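B12-binding domain-containing protein (PDB 6WTF) probably methylates tryptophan at C2, acting as a cobalamin-dependent radical S-adenosylmethionine enzyme with a [4Fe-4S] cluster. Local coordinates at residues 216-221 with 266-271; 305-310 with 325-330. All blocks are in the same frame, centred on the assembly; numbering follows the deposited sequence.

Interaction 1. Residues 216-221 with 266-271; sequences GGLGSI and DQHTTD
Thr270 meets the end of strand 219-221 with its backbone and both side-chain branches. Its N donates to Ile221 O at 2.8 Å, its OG1 adds a weak bond to that same oxygen, and its methyl CG2 lies 3.6 Å from Ser220 CB. The first torsion (chi1 62°) puts OG1 between the backbone N and carbonyl carbon, facing Ile221. With an alanine in place of Thr270, Ile221 O would probably lose its weak hydroxyl partner and a gap would be likely to open beside Ser220 CB. Behind this end runs a parallel ladder, begun by Gly219 N to Asp266 O at 2.7 Å. Glycine suits position 217, after helix 209-216, because at its positive phi a CB would jam against the preceding carbonyl O. On the face of Ser220 and His268, the imidazole is fixed in rotation by ND1, which donates in the ring plane to Thr269 O at 2.7 Å, while Leu218 CD1 approaches that ring obliquely. On the other face Ile221 CG2 meets Thr269 CG2 at 4.1 Å, two beta-branched residues fitting an extended strand. Helix 249-261 covers Ile221 and Gln267, Tyr20 of helix 20-31 packs on Ser220, cobalamin touches Leu218 and His268, and strand 304-309 flanks strand 266-269.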
loop_
_atom_site.group_PDB
_atom_site.type_symbol
_atom_site.label_atom_id
_atom_site.label_comp_id
_atom_site.label_asym_id
_atom_site.label_seq_id
_atom_site.Cartn_x
_atom_site.Cartn_y
_atom_site.Cartn_z
ATOM N N GLY A 216 9.737 -5.226 13.253
ATOM C CA GLY A 216 9.407 -4.089 12.412
ATOM C C GLY A 216 8.796 -2.923 13.165
ATOM O O GLY A 216 8.990 -1.763 12.788
ATOM N N GLY A 217 8.037 -3.222 14.218
ATOM C CA GLY A 217 7.488 -2.211 15.098
ATOM C C GLY A 217 5.998 -1.978 14.974
ATOM O O GLY A 217 5.455 -1.198 15.764
ATOM N N LEU A 218 5.306 -2.640 14.041
ATOM C CA LEU A 218 3.911 -2.327 13.754
ATOM C C LEU A 218 3.024 -3.565 13.726
ATOM O O LEU A 218 3.445 -4.653 13.322
ATOM C CB LEU A 218 3.762 -1.616 12.396
ATOM C CG LEU A 218 4.134 -0.141 12.299
ATOM C CD1 LEU A 218 3.950 0.355 10.863
ATOM C CD2 LEU A 218 3.289 0.673 13.275
ATOM N N GLY A 219 1.779 -3.366 14.160
ATOM C CA GLY A 219 0.657 -4.192 13.784
ATOM C C GLY A 219 -0.257 -3.407 12.851
ATOM O O GLY A 219 -0.061 -2.219 12.599
ATOM N N SER A 220 -1.284 -4.092 12.350
ATOM C CA SER A 220 -2.163 -3.508 11.343
ATOM C C SER A 220 -3.603 -3.927 11.593
ATOM O O SER A 220 -3.867 -4.975 12.189
ATOM C CB SER A 220 -1.750 -3.925 9.930
ATOM O OG SER A 220 -1.607 -5.331 9.843
ATOM N N ILE A 221 -4.535 -3.096 11.133
ATOM C CA ILE A 221 -5.958 -3.369 11.308
ATOM C C ILE A 221 -6.727 -2.709 10.176
ATOM O O ILE A 221 -6.494 -1.543 9.842
ATOM C CB ILE A 221 -6.493 -2.900 12.679
ATOM C CG1 ILE A 221 -7.977 -3.242 12.813
ATOM C CG2 ILE A 221 -6.251 -1.415 12.908
ATOM C CD1 ILE A 221 -8.252 -4.720 12.771
ATOM N N ASP A 266 1.155 -0.958 18.941
ATOM C CA ASP A 266 1.166 0.016 17.850
ATOM C C ASP A 266 0.475 -0.589 16.632
ATOM O O ASP A 266 1.016 -1.494 15.989
ATOM C CB ASP A 266 2.597 0.423 17.517
ATOM C CG ASP A 266 3.235 1.239 18.618
ATOM O OD1 ASP A 266 2.982 2.462 18.678
ATOM O OD2 ASP A 266 3.963 0.648 19.441
ATOM N N GLN A 267 -0.712 -0.089 16.304
ATOM C CA GLN A 267 -1.517 -0.653 15.227
ATOM C C GLN A 267 -1.781 0.415 14.172
ATOM O O GLN A 267 -2.335 1.479 14.475
ATOM C CB GLN A 267 -2.824 -1.235 15.771
ATOM C CG GLN A 267 -2.611 -2.355 16.797
ATOM C CD GLN A 267 -3.913 -2.913 17.354
ATOM O OE1 GLN A 267 -4.994 -2.654 16.819
ATOM N NE2 GLN A 267 -3.816 -3.673 18.448
ATOM N N HIS A 268 -1.390 0.130 12.936
ATOM C CA HIS A 268 -1.586 1.048 11.825
ATOM C C HIS A 268 -2.829 0.630 11.056
ATOM O O HIS A 268 -2.947 -0.534 10.652
ATOM C CB HIS A 268 -0.371 1.059 10.896
ATOM C CG HIS A 268 -0.281 2.282 10.032
ATOM N ND1 HIS A 268 -1.255 2.625 9.120
ATOM C CD2 HIS A 268 0.674 3.238 9.941
ATOM C CE1 HIS A 268 -0.910 3.745 8.510
ATOM N NE2 HIS A 268 0.256 4.138 8.989
ATOM N N THR A 269 -3.761 1.563 10.872
ATOM C CA THR A 269 -4.938 1.246 10.080
ATOM C C THR A 269 -4.530 1.029 8.632
ATOM O O THR A 269 -3.579 1.634 8.135
ATOM C CB THR A 269 -5.989 2.349 10.173
ATOM O OG1 THR A 269 -5.446 3.590 9.693
ATOM C CG2 THR A 269 -6.447 2.497 11.604
ATOM N N THR A 270 -5.228 0.109 7.966
ATOM C CA THR A 270 -4.928 -0.226 6.582
ATOM C C THR A 270 -6.058 0.181 5.645
ATOM O O THR A 270 -6.131 -0.310 4.515
ATOM C CB THR A 270 -4.611 -1.715 6.442
ATOM O OG1 THR A 270 -5.750 -2.494 6.823
ATOM C CG2 THR A 270 -3.427 -2.086 7.328
ATOM N N ASP A 271 -6.949 1.057 6.102
ATOM C CA ASP A 271 -7.935 1.651 5.218
ATOM C C ASP A 271 -7.246 2.522 4.177
ATOM O O ASP A 271 -6.117 2.986 4.363
ATOM C CB ASP A 271 -8.930 2.507 6.002
ATOM C CG ASP A 271 -9.631 1.738 7.099
ATOM O OD1 ASP A 271 -9.634 0.491 7.058
ATOM O OD2 ASP A 271 -10.174 2.388 8.015
#

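Interaction 2. Residues 305-310 with 325-330; sequences LWVYCQ and AGCRGV. With TRP (tryptophan), chain F; SA8 (S-5'-azamethionine-5'-deoxyadenosine), chain E.
Leu305 O is gripped from strand 327-335 by two groups: Arg328 N donates to it at 2.7 Å, in the carbonyl plane, and Cys327 CA adds a C-H...O contact at 3.4 Å. In return Leu305 N donates to Gly326 O at 3.0 Å. Beyond this pair the register slips by one, a beta bulge with Arg328 as the extra residue, and its side chain lies against Trp306. Arg328 CB sits over one face of the indole, 3.7 Å from the centroid of the six-membered ring, in a CH-pi contact made by the aliphatic root while the guanidinium leads away. Trp306 CG stands anti to its carbonyl carbon (chi1 -52°), which brings CE3 to 3.5 Å from Gly329 CA; any CB at Gly329 would clash with the ring. Asp266 holds the indole NE1. The two strands belong to a beta-alpha-beta unit of the radical SAM barrel, with helix 316-325 between them; Gly326 follows that helix with a positive phi, where a CB would jam against the preceding carbonyl O. On the face toward this helix, Val307 CG2 meets Val330 CG2 at 3.7 Å and Cys309 CB meets Val330 CG1 at 3.8 Å; Phe318 packs on Cys309 and Leu322 on Cys327. Tyr308 CB is directed away from strand 327-335; one ring face lies against CB of SA8, an aza analogue of S-adenosylmethionine, and OH bonds to O of the bound tryptophan at a very short, doubtful 2.5 Å.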
loop_
_atom_site.group_PDB
_atom_site.type_symbol
_atom_site.label_atom_id
_atom_site.label_comp_id
_atom_site.label_asym_id
_atom_site.label_seq_id
_atom_site.Cartn_x
_atom_site.Cartn_y
_atom_site.Cartn_z
ATOM N N LEU A 305 -2.713 3.817 18.271
ATOM C CA LEU A 305 -3.286 3.757 16.933
ATOM C C LEU A 305 -2.609 4.756 16.003
ATOM O O LEU A 305 -2.429 5.928 16.358
ATOM C CB LEU A 305 -4.786 4.039 16.996
ATOM C CG LEU A 305 -5.629 3.812 15.740
ATOM C CD1 LEU A 305 -5.601 2.349 15.296
ATOM C CD2 LEU A 305 -7.055 4.278 15.987
ATOM N N TRP A 306 -2.263 4.296 14.803
ATOM C CA TRP A 306 -1.679 5.137 13.766
ATOM C C TRP A 306 -2.542 5.026 12.517
ATOM O O TRP A 306 -2.919 3.919 12.122
ATOM C CB TRP A 306 -0.234 4.724 13.472
ATOM C CG TRP A 306 0.618 4.651 14.713
ATOM C CD1 TRP A 306 0.740 3.589 15.563
ATOM C CD2 TRP A 306 1.445 5.693 15.254
ATOM N NE1 TRP A 306 1.598 3.900 16.590
ATOM C CE2 TRP A 306 2.044 5.186 16.425
ATOM C CE3 TRP A 306 1.739 7.002 14.858
ATOM C CZ2 TRP A 306 2.922 5.941 17.206
ATOM C CZ3 TRP A 306 2.609 7.751 15.632
ATOM C CH2 TRP A 306 3.190 7.218 16.796
ATOM N N VAL A 307 -2.867 6.169 11.904
ATOM C CA VAL A 307 -3.904 6.222 10.883
ATOM C C VAL A 307 -3.459 7.046 9.679
ATOM O O VAL A 307 -2.522 7.847 9.744
ATOM C CB VAL A 307 -5.230 6.790 11.441
ATOM C CG1 VAL A 307 -5.778 5.899 12.542
ATOM C CG2 VAL A 307 -5.028 8.214 11.952
ATOM N N TYR A 308 -4.148 6.814 8.563
ATOM C CA TYR A 308 -4.106 7.661 7.378
ATOM C C TYR A 308 -5.354 8.532 7.346
ATOM O O TYR A 308 -6.449 8.068 7.674
ATOM C CB TYR A 308 -4.047 6.831 6.091
ATOM C CG TYR A 308 -2.665 6.410 5.641
ATOM C CD1 TYR A 308 -1.585 7.280 5.715
ATOM C CD2 TYR A 308 -2.448 5.138 5.126
ATOM C CE1 TYR A 308 -0.320 6.885 5.293
ATOM C CE2 TYR A 308 -1.196 4.736 4.705
ATOM C CZ TYR A 308 -0.137 5.610 4.791
ATOM O OH TYR A 308 1.106 5.199 4.367
ATOM N N CYS A 309 -5.191 9.795 6.966
ATOM C CA CYS A 309 -6.333 10.684 6.828
ATOM C C CYS A 309 -6.153 11.596 5.623
ATOM O O CYS A 309 -5.032 11.864 5.181
ATOM C CB CYS A 309 -6.556 11.546 8.087
ATOM S SG CYS A 309 -7.436 10.721 9.453
ATOM N N GLN A 310 -7.276 12.041 5.089
ATOM C CA GLN A 310 -7.340 13.190 4.204
ATOM C C GLN A 310 -7.658 14.425 5.033
ATOM O O GLN A 310 -8.157 14.310 6.157
ATOM C CB GLN A 310 -8.404 12.972 3.131
ATOM C CG GLN A 310 -7.962 12.039 2.031
ATOM C CD GLN A 310 -6.801 12.600 1.244
ATOM O OE1 GLN A 310 -6.945 13.588 0.520
ATOM N NE2 GLN A 310 -5.640 11.983 1.385
ATOM N N ALA A 325 -9.482 7.134 22.151
ATOM C CA ALA A 325 -9.324 5.737 21.751
ATOM C C ALA A 325 -7.876 5.272 21.797
ATOM O O ALA A 325 -7.629 4.063 21.793
ATOM C CB ALA A 325 -9.888 5.527 20.341
ATOM N N GLY A 326 -6.924 6.188 21.830
ATOM C CA GLY A 326 -5.523 5.851 21.857
ATOM C C GLY A 326 -4.737 6.204 20.614
ATOM O O GLY A 326 -3.627 5.679 20.438
ATOM N N CYS A 327 -5.262 7.070 19.751
ATOM C CA CYS A 327 -4.526 7.460 18.560
ATOM C C CYS A 327 -3.254 8.203 18.943
ATOM O O CYS A 327 -3.250 9.065 19.828
ATOM C CB CYS A 327 -5.392 8.338 17.661
ATOM S SG CYS A 327 -4.520 9.013 16.231
ATOM N N ARG A 328 -2.171 7.865 18.258
ATOM C CA ARG A 328 -0.867 8.433 18.548
ATOM C C ARG A 328 -0.320 9.295 17.425
ATOM O O ARG A 328 0.492 10.184 17.689
ATOM C CB ARG A 328 0.131 7.305 18.834
ATOM C CG ARG A 328 1.232 7.653 19.796
ATOM C CD ARG A 328 0.709 7.747 21.221
ATOM N NE ARG A 328 1.816 7.816 22.163
ATOM C CZ ARG A 328 1.727 7.496 23.449
ATOM N NH1 ARG A 328 0.572 7.082 23.957
ATOM N NH2 ARG A 328 2.798 7.583 24.223
ATOM N N GLY A 329 -0.752 9.064 16.187
ATOM C CA GLY A 329 -0.269 9.847 15.067
ATOM C C GLY A 329 -1.230 9.803 13.904
ATOM O O GLY A 329 -1.968 8.830 13.716
ATOM N N VAL A 330 -1.215 10.871 13.112
ATOM C CA VAL A 330 -2.024 10.982 11.906
ATOM C C VAL A 330 -1.113 11.386 10.757
ATOM O O VAL A 330 -0.375 12.371 10.860
ATOM C CB VAL A 330 -3.166 12.006 12.069
ATOM C CG1 VAL A 330 -3.927 12.167 10.754
ATOM C CG2 VAL A 330 -4.104 11.595 13.195
HETATM N N TRP F . 4.748 8.396 3.041
HETATM C CA TRP F . 4.054 7.164 3.405
HETATM C C TRP F . 3.813 7.123 4.908
HETATM O O TRP F . 3.027 6.312 5.404
HETATM C CB TRP F . 4.853 5.932 2.962
HETATM C CG TRP F . 5.302 5.990 1.530
HETATM C CD1 TRP F . 6.553 6.283 1.078
HETATM C CD2 TRP F . 4.499 5.755 0.364
HETATM N NE1 TRP F . 6.583 6.245 -0.295
HETATM C CE2 TRP F . 5.335 5.924 -0.760
HETATM C CE3 TRP F . 3.157 5.420 0.162
HETATM C CZ2 TRP F . 4.874 5.773 -2.067
HETATM C CZ3 TRP F . 2.700 5.266 -1.143
HETATM C CH2 TRP F . 3.558 5.442 -2.237
HETATM O OXT TRP F . 4.408 7.908 5.653
HETATM N N SA8 E . -3.988 5.412 1.279
HETATM C CA SA8 E . -2.971 6.345 0.763
HETATM C C SA8 E . -1.702 5.588 0.392
HETATM O O SA8 E . -1.095 6.109 -0.627
HETATM O OXT SA8 E . -1.313 4.599 0.996
HETATM C CB SA8 E . -2.644 7.480 1.787
HETATM C CG SA8 E . -2.163 8.752 1.102
HETATM N ND SA8 E . -0.780 8.680 0.626
HETATM C CE SA8 E . 0.140 8.431 1.742
HETATM C "C5'" SA8 E . -0.425 9.840 -0.185
HETATM C "C4'" SA8 E . 1.022 9.832 -0.641
HETATM O "O4'" SA8 E . 1.314 8.593 -1.322
HETATM C "C3'" SA8 E . 1.328 10.898 -1.682
HETATM O "O3'" SA8 E . 1.569 12.161 -1.073
HETATM C "C2'" SA8 E . 2.584 10.331 -2.351
HETATM O "O2'" SA8 E . 3.755 10.665 -1.615
HETATM C "C1'" SA8 E . 2.327 8.815 -2.290
HETATM N N9 SA8 E . 1.898 8.225 -3.555
HETATM C C8 SA8 E . 0.718 7.577 -3.814
HETATM N N7 SA8 E . 0.594 7.169 -5.054
HETATM C C5 SA8 E . 1.777 7.575 -5.655
HETATM C C6 SA8 E . 2.274 7.439 -6.967
HETATM N N6 SA8 E . 1.589 6.875 -7.971
HETATM N N1 SA8 E . 3.508 7.927 -7.224
HETATM C C2 SA8 E . 4.184 8.521 -6.236
HETATM N N3 SA8 E . 3.811 8.720 -4.969
HETATM C C4 SA8 E . 2.592 8.221 -4.740
#

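From the N terminus, interaction 1 comes first: the chain leaves strand 219-221, passes the cluster ligands Cys227, Cys231 and Cys234 and then helix 249-261, and closes this long loop at strand 266-269. Helix 278-294 leads on to strand 304-309, where interaction 2 opens; it closes after a much shorter excursion through helix 316-325. The two loops stand in series, neither nested nor crossed. They join because strands 266-269 and 304-309 are neighbours in one sheet, with Trp306 N and O probably hydrogen-bonded to Gln267 O and Thr269 N. Four neighbouring parallel strands in the sheet of the radical SAM barrel are thereby tied together, and cobalamin touches residues of both interactions.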